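Local structure of homoprotocatechuate 2,3-dioxygenase (Brevibacterium fuscum, 4Z6M) at residues M77-T83 / F124-F130; V87-E91 / G113-R117; P161-R165 / T188-W192; E221-I225 / I268-D272; V287-R293 / E329-T333. The protein probably opens the aromatic ring of homoprotocatechuate with molecular oxygen at a non-haem iron(II) centre. The protein carries 1 engineered substitution. All coordinates share one frame; numbering follows the deposited sequence.

Contact 1: M77-T83 / F124-F130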
# COMPACT_ATOMS: atom_id res chain seq x y z
N MET A 77 -13.89 -17.58 25.33
CA MET A 77 -14.09 -16.63 24.24
C MET A 77 -15.18 -15.68 24.65
O MET A 77 -16.28 -16.10 25.00
CB MET A 77 -14.39 -17.37 22.91
CG MET A 77 -15.39 -18.47 22.98
SD MET A 77 -15.36 -19.61 21.57
CE MET A 77 -15.10 -18.59 20.29
N ALA A 78 -14.84 -14.38 24.71
CA ALA A 78 -15.68 -13.39 25.36
C ALA A 78 -16.28 -12.45 24.35
O ALA A 78 -15.59 -11.94 23.45
CB ALA A 78 -14.87 -12.59 26.38
N PHE A 79 -17.58 -12.18 24.55
CA PHE A 79 -18.33 -11.21 23.78
C PHE A 79 -18.80 -10.11 24.71
O PHE A 79 -19.26 -10.38 25.82
CB PHE A 79 -19.55 -11.88 23.16
CG PHE A 79 -19.21 -13.01 22.24
CD1 PHE A 79 -18.97 -12.79 20.91
CD2 PHE A 79 -19.11 -14.31 22.71
CE1 PHE A 79 -18.65 -13.82 20.04
CE2 PHE A 79 -18.79 -15.37 21.85
CZ PHE A 79 -18.54 -15.12 20.52
N ARG A 80 -18.64 -8.86 24.27
CA ARG A 80 -19.20 -7.74 25.01
C ARG A 80 -20.67 -7.55 24.66
O ARG A 80 -21.06 -7.68 23.50
CB ARG A 80 -18.41 -6.47 24.78
CG ARG A 80 -18.64 -5.43 25.85
CD ARG A 80 -17.79 -4.18 25.71
NE ARG A 80 -17.96 -3.36 26.89
CZ ARG A 80 -17.82 -2.05 26.95
NH1 ARG A 80 -17.46 -1.33 25.90
NH2 ARG A 80 -18.05 -1.44 28.10
N VAL A 81 -21.47 -7.29 25.68
CA VAL A 81 -22.89 -7.02 25.54
C VAL A 81 -23.20 -5.54 25.77
O VAL A 81 -22.36 -4.79 26.28
CB VAL A 81 -23.74 -7.92 26.45
CG1 VAL A 81 -23.53 -9.35 26.10
CG2 VAL A 81 -23.46 -7.68 27.93
N ARG A 82 -24.39 -5.12 25.37
CA ARG A 82 -24.67 -3.68 25.24
C ARG A 82 -24.81 -2.97 26.58
O ARG A 82 -24.41 -1.82 26.71
CB ARG A 82 -25.92 -3.43 24.41
CG ARG A 82 -26.18 -1.95 24.15
CD ARG A 82 -27.27 -1.71 23.14
NE ARG A 82 -26.83 -2.12 21.81
CZ ARG A 82 -26.03 -1.40 21.02
NH1 ARG A 82 -25.62 -0.18 21.39
NH2 ARG A 82 -25.68 -1.87 19.83
N THR A 83 -25.38 -3.65 27.58
CA THR A 83 -25.70 -3.01 28.87
C THR A 83 -25.40 -3.99 29.99
O THR A 83 -25.36 -5.22 29.78
CB THR A 83 -27.18 -2.61 28.98
OG1 THR A 83 -27.99 -3.79 29.02
CG2 THR A 83 -27.63 -1.75 27.84
N PHE A 124 -18.51 -24.94 24.20
CA PHE A 124 -17.53 -23.86 24.20
C PHE A 124 -17.70 -22.98 25.42
O PHE A 124 -18.82 -22.70 25.85
CB PHE A 124 -17.63 -23.02 22.93
CG PHE A 124 -17.08 -23.69 21.73
CD1 PHE A 124 -17.89 -24.53 20.98
CD2 PHE A 124 -15.77 -23.52 21.34
CE1 PHE A 124 -17.38 -25.18 19.88
CE2 PHE A 124 -15.26 -24.17 20.24
CZ PHE A 124 -16.08 -24.99 19.50
N PRO A 125 -16.57 -22.49 25.96
CA PRO A 125 -16.59 -21.59 27.11
C PRO A 125 -16.79 -20.16 26.62
O PRO A 125 -15.82 -19.48 26.26
CB PRO A 125 -15.22 -21.81 27.75
CG PRO A 125 -14.34 -22.19 26.61
CD PRO A 125 -15.21 -22.94 25.63
N TYR A 126 -18.03 -19.72 26.60
CA TYR A 126 -18.36 -18.34 26.24
C TYR A 126 -18.37 -17.46 27.48
O TYR A 126 -18.83 -17.90 28.54
CB TYR A 126 -19.73 -18.27 25.58
CG TYR A 126 -19.81 -18.55 24.08
CD1 TYR A 126 -18.76 -19.08 23.34
CD2 TYR A 126 -20.97 -18.20 23.41
CE1 TYR A 126 -18.87 -19.25 21.96
CE2 TYR A 126 -21.09 -18.37 22.03
CZ TYR A 126 -20.04 -18.90 21.31
OH TYR A 126 -20.15 -19.03 19.95
N GLU A 127 -17.89 -16.21 27.35
CA GLU A 127 -18.11 -15.19 28.37
C GLU A 127 -18.93 -14.04 27.79
O GLU A 127 -18.74 -13.65 26.65
CB GLU A 127 -16.79 -14.63 28.92
CG GLU A 127 -17.00 -13.60 30.02
CD GLU A 127 -15.71 -13.06 30.61
OE1 GLU A 127 -15.11 -13.75 31.50
OE2 GLU A 127 -15.29 -11.96 30.18
N PHE A 128 -19.83 -13.50 28.61
CA PHE A 128 -20.55 -12.28 28.32
C PHE A 128 -20.29 -11.29 29.44
O PHE A 128 -20.39 -11.63 30.63
CB PHE A 128 -22.04 -12.56 28.23
CG PHE A 128 -22.37 -13.56 27.16
CD1 PHE A 128 -22.54 -13.14 25.85
CD2 PHE A 128 -22.40 -14.92 27.44
CE1 PHE A 128 -22.78 -14.06 24.84
CE2 PHE A 128 -22.65 -15.84 26.44
CZ PHE A 128 -22.85 -15.41 25.14
N PHE A 129 -19.95 -10.07 29.06
CA PHE A 129 -19.66 -9.01 30.04
C PHE A 129 -20.03 -7.67 29.40
O PHE A 129 -20.01 -7.55 28.17
CB PHE A 129 -18.18 -9.01 30.45
CG PHE A 129 -17.27 -8.49 29.37
CD1 PHE A 129 -16.78 -9.34 28.40
CD2 PHE A 129 -16.97 -7.13 29.28
CE1 PHE A 129 -16.00 -8.85 27.36
CE2 PHE A 129 -16.18 -6.64 28.25
CZ PHE A 129 -15.70 -7.50 27.30
N PHE A 130 -20.34 -6.69 30.25
CA PHE A 130 -20.39 -5.28 29.84
C PHE A 130 -19.22 -4.48 30.44
O PHE A 130 -18.46 -3.82 29.71
CB PHE A 130 -21.71 -4.62 30.22
CG PHE A 130 -21.69 -3.14 30.01
CD1 PHE A 130 -21.86 -2.63 28.74
CD2 PHE A 130 -21.40 -2.28 31.06
CE1 PHE A 130 -21.78 -1.27 28.53
CE2 PHE A 130 -21.34 -0.93 30.86
CZ PHE A 130 -21.52 -0.42 29.59

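Contact 2: V87-E91 / G113-R117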
# COMPACT_ATOMS: atom_id res chain seq x y z
N VAL A 87 -26.06 -8.88 30.81
CA VAL A 87 -25.40 -10.00 31.49
C VAL A 87 -26.44 -10.86 32.22
O VAL A 87 -26.39 -12.10 32.14
CB VAL A 87 -24.25 -9.54 32.40
CG1 VAL A 87 -23.53 -10.73 33.03
CG2 VAL A 87 -23.26 -8.67 31.61
N ASP A 88 -27.40 -10.21 32.88
CA ASP A 88 -28.56 -10.91 33.45
C ASP A 88 -29.34 -11.67 32.38
O ASP A 88 -29.73 -12.81 32.59
CB ASP A 88 -29.52 -9.96 34.17
CG ASP A 88 -28.90 -9.26 35.34
OD1 ASP A 88 -28.14 -9.91 36.08
OD2 ASP A 88 -29.24 -8.07 35.53
N LYS A 89 -29.57 -11.04 31.23
CA LYS A 89 -30.27 -11.73 30.14
C LYS A 89 -29.50 -12.96 29.68
O LYS A 89 -30.09 -14.01 29.44
CB LYS A 89 -30.55 -10.80 28.97
CG LYS A 89 -31.60 -9.75 29.31
CD LYS A 89 -31.58 -8.56 28.39
CE LYS A 89 -32.28 -8.85 27.09
NZ LYS A 89 -33.43 -7.91 26.93
N ALA A 90 -28.18 -12.84 29.58
CA ALA A 90 -27.36 -13.99 29.17
C ALA A 90 -27.47 -15.15 30.17
O ALA A 90 -27.59 -16.32 29.79
CB ALA A 90 -25.91 -13.58 28.97
N GLU A 91 -27.47 -14.82 31.46
CA GLU A 91 -27.58 -15.85 32.48
C GLU A 91 -28.92 -16.58 32.38
O GLU A 91 -28.96 -17.80 32.38
CB GLU A 91 -27.40 -15.23 33.86
CG GLU A 91 -27.34 -16.22 35.00
CD GLU A 91 -26.94 -15.55 36.31
OE1 GLU A 91 -27.39 -14.42 36.56
OE2 GLU A 91 -26.18 -16.16 37.08
N GLY A 113 -15.28 -6.53 34.60
CA GLY A 113 -16.19 -6.50 35.73
C GLY A 113 -17.17 -7.66 35.70
O GLY A 113 -16.80 -8.78 35.36
N ASP A 114 -18.43 -7.38 36.04
CA ASP A 114 -19.46 -8.40 36.16
C ASP A 114 -19.50 -9.24 34.88
O ASP A 114 -19.65 -8.70 33.78
CB ASP A 114 -20.79 -7.71 36.47
CG ASP A 114 -21.96 -8.65 36.54
OD1 ASP A 114 -21.80 -9.76 37.08
OD2 ASP A 114 -23.06 -8.27 36.04
N ALA A 115 -19.33 -10.55 35.02
CA ALA A 115 -19.15 -11.42 33.86
C ALA A 115 -19.82 -12.76 34.09
O ALA A 115 -19.81 -13.28 35.20
CB ALA A 115 -17.68 -11.63 33.56
N LEU A 116 -20.40 -13.29 33.01
CA LEU A 116 -20.98 -14.64 33.01
C LEU A 116 -20.15 -15.51 32.08
O LEU A 116 -20.01 -15.18 30.90
CB LEU A 116 -22.40 -14.57 32.49
CG LEU A 116 -23.11 -15.92 32.39
CD1 LEU A 116 -23.57 -16.35 33.77
CD2 LEU A 116 -24.26 -15.85 31.41
N ARG A 117 -19.68 -16.64 32.59
CA ARG A 117 -19.15 -17.68 31.73
C ARG A 117 -20.10 -18.85 31.70
O ARG A 117 -20.78 -19.15 32.70
CB ARG A 117 -17.75 -18.11 32.18
CG ARG A 117 -16.72 -17.04 31.85
CD ARG A 117 -15.29 -17.46 32.10
NE ARG A 117 -14.40 -16.36 31.76
CZ ARG A 117 -13.08 -16.44 31.68
NH1 ARG A 117 -12.44 -17.57 31.96
NH2 ARG A 117 -12.38 -15.36 31.32

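Contact 3: P161-R165 / T188-W192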
# COMPACT_ATOMS: atom_id res chain seq x y z
N PRO A 161 -18.90 -30.36 15.18
CA PRO A 161 -19.16 -31.46 14.21
C PRO A 161 -20.42 -31.28 13.37
O PRO A 161 -20.46 -31.81 12.26
CB PRO A 161 -19.25 -32.71 15.10
CG PRO A 161 -19.56 -32.17 16.46
CD PRO A 161 -18.87 -30.84 16.57
N ASP A 162 -21.44 -30.58 13.89
CA ASP A 162 -22.73 -30.42 13.21
C ASP A 162 -22.96 -28.93 12.97
O ASP A 162 -23.37 -28.19 13.87
CB ASP A 162 -23.84 -31.01 14.12
CG ASP A 162 -25.23 -31.00 13.47
OD1 ASP A 162 -25.49 -30.18 12.54
OD2 ASP A 162 -26.09 -31.77 13.96
N VAL A 163 -22.70 -28.46 11.74
CA VAL A 163 -22.75 -27.01 11.51
C VAL A 163 -24.18 -26.46 11.55
O VAL A 163 -24.41 -25.46 12.21
CB VAL A 163 -21.94 -26.62 10.26
CG1 VAL A 163 -22.06 -25.13 9.99
CG2 VAL A 163 -20.48 -27.04 10.46
N PRO A 164 -25.16 -27.13 10.90
CA PRO A 164 -26.51 -26.62 10.99
C PRO A 164 -27.04 -26.50 12.41
O PRO A 164 -27.75 -25.53 12.73
CB PRO A 164 -27.32 -27.61 10.15
CG PRO A 164 -26.32 -28.10 9.15
CD PRO A 164 -25.05 -28.24 9.94
N ARG A 165 -26.72 -27.46 13.27
CA ARG A 165 -27.18 -27.41 14.65
C ARG A 165 -26.61 -26.19 15.37
O ARG A 165 -27.34 -25.47 16.07
CB ARG A 165 -26.77 -28.69 15.38
CG ARG A 165 -27.21 -28.75 16.84
CD ARG A 165 -26.83 -30.09 17.44
NE ARG A 165 -27.39 -30.23 18.79
CZ ARG A 165 -26.70 -30.11 19.93
NH1 ARG A 165 -25.39 -29.89 19.94
NH2 ARG A 165 -27.35 -30.25 21.08
N THR A 188 -23.58 -29.13 5.01
CA THR A 188 -22.97 -27.83 5.33
C THR A 188 -21.60 -28.06 5.95
O THR A 188 -21.46 -28.88 6.87
CB THR A 188 -23.88 -27.00 6.26
OG1 THR A 188 -25.13 -26.77 5.62
CG2 THR A 188 -23.24 -25.67 6.60
N TYR A 189 -20.60 -27.34 5.44
CA TYR A 189 -19.23 -27.49 5.88
C TYR A 189 -18.75 -26.34 6.77
O TYR A 189 -17.79 -26.55 7.53
CB TYR A 189 -18.30 -27.61 4.68
CG TYR A 189 -18.58 -28.84 3.87
CD1 TYR A 189 -19.55 -28.84 2.85
CD2 TYR A 189 -17.92 -30.03 4.14
CE1 TYR A 189 -19.79 -30.00 2.13
CE2 TYR A 189 -18.17 -31.17 3.41
CZ TYR A 189 -19.12 -31.16 2.41
OH TYR A 189 -19.36 -32.31 1.70
N ALA A 190 -19.37 -25.16 6.66
CA ALA A 190 -18.89 -23.99 7.38
C ALA A 190 -19.93 -22.90 7.27
O ALA A 190 -20.67 -22.85 6.29
CB ALA A 190 -17.57 -23.53 6.82
N ALA A 191 -19.99 -22.04 8.28
CA ALA A 191 -20.86 -20.88 8.27
C ALA A 191 -20.19 -19.74 9.03
O ALA A 191 -19.42 -19.98 9.97
CB ALA A 191 -22.20 -21.20 8.91
N TRP A 192 -20.49 -18.51 8.60
CA TRP A 192 -19.93 -17.28 9.16
C TRP A 192 -21.07 -16.43 9.66
O TRP A 192 -22.09 -16.36 9.02
CB TRP A 192 -19.17 -16.54 8.06
CG TRP A 192 -17.85 -17.13 7.68
CD1 TRP A 192 -16.63 -16.62 8.00
CD2 TRP A 192 -17.58 -18.30 6.88
NE1 TRP A 192 -15.64 -17.39 7.47
CE2 TRP A 192 -16.19 -18.43 6.79
CE3 TRP A 192 -18.38 -19.23 6.22
CZ2 TRP A 192 -15.58 -19.46 6.09
CZ3 TRP A 192 -17.77 -20.23 5.50
CH2 TRP A 192 -16.38 -20.35 5.46
O HOH W 1 -22.17 -30.05 9.31

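Contact 4: E221-I225 / I268-D272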
# COMPACT_ATOMS: atom_id res chain seq x y z
N GLU A 221 -3.96 -2.50 6.29
CA GLU A 221 -3.69 -2.69 4.87
C GLU A 221 -3.06 -4.04 4.59
O GLU A 221 -2.59 -4.75 5.49
CB GLU A 221 -2.83 -1.53 4.31
CG GLU A 221 -3.55 -0.18 4.44
CD GLU A 221 -3.05 0.94 3.58
OE1 GLU A 221 -1.92 0.85 3.06
OE2 GLU A 221 -3.77 1.94 3.42
N LYS A 222 -3.10 -4.42 3.33
CA LYS A 222 -2.59 -5.70 2.91
C LYS A 222 -1.06 -5.79 3.15
O LYS A 222 -0.56 -6.84 3.56
CB LYS A 222 -3.01 -5.99 1.46
CG LYS A 222 -4.53 -6.09 1.30
CD LYS A 222 -5.01 -6.38 -0.12
CE LYS A 222 -4.96 -5.16 -1.02
NZ LYS A 222 -6.04 -4.17 -0.77
N HIS A 223 -0.34 -4.69 2.96
CA HIS A 223 1.10 -4.74 3.14
C HIS A 223 1.48 -5.02 4.58
O HIS A 223 2.56 -5.54 4.83
CB HIS A 223 1.76 -3.44 2.67
CG HIS A 223 1.33 -2.23 3.43
ND1 HIS A 223 1.88 -1.87 4.64
CD2 HIS A 223 0.42 -1.28 3.13
CE1 HIS A 223 1.30 -0.75 5.06
NE2 HIS A 223 0.41 -0.39 4.17
N ASN A 224 0.59 -4.75 5.53
CA ASN A 224 0.89 -5.06 6.93
C ASN A 224 0.94 -6.57 7.14
O ASN A 224 1.76 -7.07 7.91
CB ASN A 224 -0.13 -4.41 7.85
CG ASN A 224 -0.16 -2.91 7.72
OD1 ASN A 224 -1.10 -2.35 7.18
ND2 ASN A 224 0.87 -2.26 8.22
N ILE A 225 0.07 -7.30 6.44
CA ILE A 225 0.06 -8.77 6.50
C ILE A 225 1.29 -9.34 5.80
O ILE A 225 1.94 -10.25 6.32
CB ILE A 225 -1.25 -9.32 5.93
CG1 ILE A 225 -2.41 -8.93 6.87
CG2 ILE A 225 -1.17 -10.84 5.73
CD1 ILE A 225 -3.79 -9.28 6.38
N ILE A 268 -4.54 -13.30 10.57
CA ILE A 268 -4.44 -11.87 10.32
C ILE A 268 -5.30 -11.57 9.10
O ILE A 268 -5.30 -12.34 8.17
CB ILE A 268 -2.98 -11.42 10.09
CG1 ILE A 268 -1.96 -12.17 10.99
CG2 ILE A 268 -2.94 -9.90 10.23
CD1 ILE A 268 -2.13 -11.90 12.44
N TYR A 269 -6.08 -10.49 9.14
CA TYR A 269 -7.24 -10.33 8.31
C TYR A 269 -7.44 -8.86 7.96
O TYR A 269 -7.24 -7.98 8.81
CB TYR A 269 -8.43 -10.81 9.13
CG TYR A 269 -9.81 -10.87 8.56
CD1 TYR A 269 -10.28 -12.03 7.94
CD2 TYR A 269 -10.69 -9.83 8.76
CE1 TYR A 269 -11.60 -12.12 7.54
CE2 TYR A 269 -12.01 -9.92 8.35
CZ TYR A 269 -12.46 -11.08 7.74
OH TYR A 269 -13.78 -11.22 7.37
N THR A 270 -7.85 -8.55 6.75
CA THR A 270 -8.23 -7.15 6.46
C THR A 270 -9.19 -7.05 5.29
O THR A 270 -9.14 -7.87 4.38
CB THR A 270 -6.99 -6.25 6.23
OG1 THR A 270 -7.39 -4.86 6.27
CG2 THR A 270 -6.28 -6.55 4.91
N GLN A 271 -10.06 -6.04 5.35
CA GLN A 271 -10.81 -5.54 4.19
C GLN A 271 -11.93 -6.47 3.71
O GLN A 271 -12.18 -6.62 2.52
CB GLN A 271 -9.89 -5.11 3.06
CG GLN A 271 -9.12 -3.86 3.47
CD GLN A 271 -7.91 -3.58 2.61
OE1 GLN A 271 -7.90 -3.85 1.41
NE2 GLN A 271 -6.88 -3.01 3.21
N ASP A 272 -12.66 -7.03 4.67
CA ASP A 272 -14.00 -7.54 4.38
C ASP A 272 -14.99 -6.38 4.26
O ASP A 272 -14.59 -5.21 4.21
CB ASP A 272 -14.40 -8.61 5.40
CG ASP A 272 -14.66 -8.07 6.80
OD1 ASP A 272 -14.32 -6.90 7.09
OD2 ASP A 272 -15.17 -8.87 7.63

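Contact 5: V287-R293 / E329-T333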
# COMPACT_ATOMS: atom_id res chain seq x y z
N VAL A 287 -18.72 -26.38 -1.87
CA VAL A 287 -17.48 -26.86 -1.26
C VAL A 287 -16.40 -27.21 -2.28
O VAL A 287 -15.22 -27.22 -1.95
CB VAL A 287 -17.78 -28.08 -0.33
CG1 VAL A 287 -18.10 -29.33 -1.13
CG2 VAL A 287 -16.67 -28.30 0.68
N HIS A 288 -16.80 -27.56 -3.51
CA HIS A 288 -15.85 -27.95 -4.54
C HIS A 288 -15.33 -26.77 -5.35
O HIS A 288 -14.47 -26.96 -6.21
CB HIS A 288 -16.44 -29.00 -5.48
CG HIS A 288 -16.94 -30.20 -4.76
ND1 HIS A 288 -16.13 -31.24 -4.37
CD2 HIS A 288 -18.20 -30.52 -4.35
CE1 HIS A 288 -16.86 -32.15 -3.75
NE2 HIS A 288 -18.11 -31.73 -3.71
N ASP A 289 -15.78 -25.56 -5.04
CA ASP A 289 -15.31 -24.35 -5.75
C ASP A 289 -13.93 -23.97 -5.21
O ASP A 289 -13.81 -23.59 -4.04
CB ASP A 289 -16.33 -23.24 -5.51
CG ASP A 289 -16.01 -21.94 -6.23
OD1 ASP A 289 -14.83 -21.71 -6.57
OD2 ASP A 289 -16.95 -21.15 -6.41
N ASN A 290 -12.90 -24.14 -6.03
CA ASN A 290 -11.54 -23.91 -5.60
C ASN A 290 -11.19 -22.45 -5.40
O ASN A 290 -10.07 -22.18 -5.02
CB ASN A 290 -10.56 -24.53 -6.60
CG ASN A 290 -9.15 -24.61 -6.05
OD1 ASN A 290 -8.91 -25.19 -4.98
ND2 ASN A 290 -8.20 -24.04 -6.79
N GLN A 291 -12.13 -21.52 -5.58
CA GLN A 291 -11.93 -20.12 -5.20
C GLN A 291 -12.63 -19.71 -3.91
O GLN A 291 -12.58 -18.54 -3.53
CB GLN A 291 -12.31 -19.17 -6.35
CG GLN A 291 -11.49 -19.39 -7.61
CD GLN A 291 -11.66 -18.36 -8.74
OE1 GLN A 291 -11.08 -18.53 -9.81
NE2 GLN A 291 -12.46 -17.35 -8.54
N ARG A 292 -13.25 -20.66 -3.20
CA ARG A 292 -14.08 -20.29 -2.07
C ARG A 292 -13.24 -19.90 -0.85
O ARG A 292 -13.66 -19.04 -0.09
CB ARG A 292 -15.05 -21.40 -1.70
CG ARG A 292 -14.39 -22.55 -0.93
CD ARG A 292 -15.12 -23.89 -0.97
NE ARG A 292 -14.36 -24.86 -0.19
CZ ARG A 292 -13.24 -25.42 -0.62
NH1 ARG A 292 -12.82 -25.21 -1.86
NH2 ARG A 292 -12.55 -26.22 0.17
N ARG A 293 -12.11 -20.58 -0.62
CA ARG A 293 -11.31 -20.34 0.60
C ARG A 293 -10.09 -19.47 0.29
O ARG A 293 -9.78 -18.53 1.02
CB ARG A 293 -10.91 -21.67 1.24
CG ARG A 293 -12.07 -22.31 1.99
CD ARG A 293 -11.62 -23.34 3.00
NE ARG A 293 -12.75 -23.89 3.76
CZ ARG A 293 -13.30 -23.35 4.83
NH1 ARG A 293 -12.89 -22.18 5.31
NH2 ARG A 293 -14.26 -23.99 5.47
N GLU A 329 -14.60 -31.75 4.64
CA GLU A 329 -14.19 -30.80 3.60
C GLU A 329 -12.82 -31.17 3.00
O GLU A 329 -12.65 -31.12 1.78
CB GLU A 329 -14.18 -29.38 4.14
CG GLU A 329 -13.90 -28.34 3.05
CD GLU A 329 -14.24 -26.91 3.42
OE1 GLU A 329 -14.65 -26.66 4.57
OE2 GLU A 329 -14.10 -26.03 2.54
N LEU A 330 -11.86 -31.56 3.83
CA LEU A 330 -10.57 -32.02 3.33
C LEU A 330 -10.79 -33.18 2.35
O LEU A 330 -10.30 -33.17 1.21
CB LEU A 330 -9.69 -32.48 4.49
CG LEU A 330 -8.28 -32.99 4.12
CD1 LEU A 330 -7.34 -32.86 5.31
CD2 LEU A 330 -8.26 -34.43 3.60
N GLU A 331 -11.52 -34.20 2.79
CA GLU A 331 -11.65 -35.40 1.97
C GLU A 331 -12.35 -35.13 0.64
O GLU A 331 -11.93 -35.65 -0.40
CB GLU A 331 -12.33 -36.54 2.72
CG GLU A 331 -11.52 -37.04 3.92
CD GLU A 331 -10.21 -37.76 3.55
OE1 GLU A 331 -9.96 -38.04 2.35
OE2 GLU A 331 -9.41 -38.05 4.47
N VAL A 332 -13.40 -34.32 0.65
CA VAL A 332 -14.18 -34.12 -0.57
C VAL A 332 -13.53 -33.16 -1.54
O VAL A 332 -13.93 -33.12 -2.71
CB VAL A 332 -15.64 -33.72 -0.29
CG1 VAL A 332 -16.31 -34.72 0.64
CG2 VAL A 332 -15.78 -32.31 0.26
N THR A 333 -12.51 -32.40 -1.10
CA THR A 333 -11.84 -31.43 -1.97
C THR A 333 -10.41 -31.79 -2.37
O THR A 333 -10.05 -31.62 -3.53
CB THR A 333 -11.85 -30.02 -1.36
OG1 THR A 333 -11.08 -29.98 -0.13
CG2 THR A 333 -13.26 -29.55 -1.11
O HOH W 2 -9.87 -27.49 0.05

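Contact 1: M77-T83 / F124-F130
CG anti to the backbone N (chi1 -161°) and an extended chain to NE carry the guanidinium of Arg80 to Phe130, whose own chi1 of 171° sets one face of its ring against the same group. Arg80 NE and NH2 both lie 2.9 Å from Phe130 O, a side-on grip in which NE sits on a lone pair while NH2 is tilted out of the carbonyl plane. The ring of Phe130 adds an off-centre cation-pi contact, its centroid 4.7 Å from Arg80 CZ. Arginine suits this place because its methylenes also cross the Phe129 ring, Arg80 CG 3.6 Å from Phe129 CE2, and NH1 still reaches Asp277 and Asp279 of the second subunit. On the other sheet face Phe79 CE2 points over the centre of the Tyr126 ring, edge-to-face with planes at 63°. Met77 SD lies at the edge of that ring, 3.5 Å from Tyr126 CE1, a Met-aromatic contact; Tyr126 OH bonds Gln158. Backbone bonds stitch the strands together from Met77 N to Pro125 O through to Val81 N to Phe129 O, with Phe129 N to Phe79 O weak at 3.3 Å. Such paired parallel strands belong to the mixed sheet of a glyoxalase/dioxygenase (vicinal oxygen chelate) domain.

Contact 2: V87-E91 / G113-R117
Leu116 and Val87 meet where helix 84-96 packs on strand 115-119, helix against sheet within a beta-alpha-beta-beta-beta module of the glyoxalase-type fold. The two segments run nearly the same way, 20° apart, with their axes 8.5 Å from each other at closest. Val87 CG1 lies 4.0 Å from Leu116 CB, the two side chains running alongside each other and pointing opposite ways. Leucine suits the strand position because its forked end fits against Ala90 and Glu91: CD1 rests against the Glu91 methylenes, and Leu116 CD2 lies 3.7 Å from Ala90 CB, a methyl small enough to bring the backbone close. Outward from this apolar shell the contact turns ionic. Val87 CG1 also touches Asp114 OD2 at 3.9 Å, and that carboxylate, like those of Asp88 and Glu91, is paired with Arg103 on strand 101-104. Arg103 thus probably offsets the proximity of the acids, Asp88 OD1 and Asp114 OD2 being 5.3 Å apart. Tightest of all is the approach of Leu116 CD2 to Glu91 N, 3.4 Å, against the helix backbone itself.

Contact 3: P161-R165 / T188-W192
Val163 gives the most surface to this contact and Thr188 the next most. The two side chains meet nearly perpendicularly, with Val163 CG1 set 3.6 Å from Thr188 CG2. With chi1 at 177°, Val163 points CG1 away from its own N and on to Ala191 CB, 4.1 Å away, while the second branch, Val163 CG2, faces Tyr189 O at 4.0 Å. A beta-branched valine therefore touches several strand residues without needing a long side chain. Threonine answers in kind: its methyl meets the valine, and Thr188 CB is 3.9 Å from Pro164 CG. This is the first turn of helix 163-172 laid on strand 188-194, part of a beta-alpha-beta-beta-beta module of the glyoxalase-type fold. Proline fits a first turn, where the backbone N has no carbonyl of its own helix to reach. Asp162 stands at the N-cap and accepts from Arg165 N through OD1, met from above the carboxylate plane. A water joins the backbones, accepting from Val163 N at 3.0 Å and donating to Thr188 O at 2.8 Å, the latter oxygen also being bonded by Arg324.

Contact 4: E221-I225 / I268-D272
The flat Gln271 carboxamide receives Lys222 NZ in its carbonyl plane, on a lone pair of OE1, at 2.9 Å. At its other end the amide nitrogen, Gln271 NE2, lies 3.6 Å from Glu221 CA and donates to His220 O, so both ends of this flat group are held. The His223 ring has Asn224 OD1 3.5 Å above one face and Glu221 OE1 in plane at its edge, where the bond from His223 NE2 is weak; the ring also stacks with His223 of the third subunit. At the edge of the Tyr269 ring, in plane, lies Asp272 OD2, to which Tyr269 OH donates at 2.7 Å. Lysine suits its place because its long, flexible chain lets Lys222 CG pack on Thr270 CG2 at 4.0 Å while bends at chi3 and chi4 (-77° and -75°) turn the charged NZ to Gln271 OE1. Beyond this polar end Ile225 CG1 meets Ile268 CG2 at 3.5 Å, buried isoleucines sealing helix 222-234 onto strand 265-270, whose Glu267 is an iron ligand. Tyr269 lies on the metal side of that strand, its ring edge-to-face with the ligand His155 and its OH bonded by the engineered Gln200. Lys222 makes a salt bridge, and Gln271 a hydrogen bond, to Glu221 of the second subunit. The helix thus starts at a subunit interface, where the charges of Lys222 and Glu221 probably offset each other.

Contact 5: V287-R293 / E329-T333
Glu329 is held by two arginines in the tight part of this contact, its carboxylate reached by four nitrogens of Arg292 and Arg293. OE2 takes three of these bonds: Arg292 NE at 3.0 Å, Arg292 NH2 at 2.8 Å and Arg293 NE at 2.8 Å, while OE1 takes Arg293 NH2, also at 2.8 Å. Arginine suits both places, since NE and NH2 present one edge for a side-on grip. The Arg292 guanidinium is fixed further by Asp289 O, bonded to NH1, and lies between the Val287 carbonyl carbon on one face and Arg293 CG on the other. At its edge a water accepts from Arg292 NH2 and donates to Thr333 OG1. The looser side is apolar, with His288 and Val332 partly exposed; there Val287, itself buried, sets CG1 4.0 Å from Val332 CG2, and His288 CE1 is likewise 4.0 Å from Val332 CB. Short helix 329-333 packs on the loop after strand 283-286, with Tyr305 of helix 302-306, Ile181 of strand 176-182 and Tyr189 of strand 188-194 around the salt-bridge network.

All five contacts are largely buried, yet they differ in what they join. Contacts 1 and 2 share one sheet of the first glyoxalase-type domain: contact 1 is strand on strand, contact 2 lays a helix over it, and they meet through the salt bridge of Glu127 with Arg117. Contacts 3 and 4 both reach the second, iron-binding sheet from separate helices, contact 3 chiefly by apolar and water-mediated packing, contact 4 with a polar end; contacts 1 and 4 both touch the second subunit. Contact 5 packs a loop and a short helix against that sheet by charge pairing, and touches contact 3 through Tyr189 and Ala190. Contacts 1 and 5 lie on opposite sides of the chain's centre.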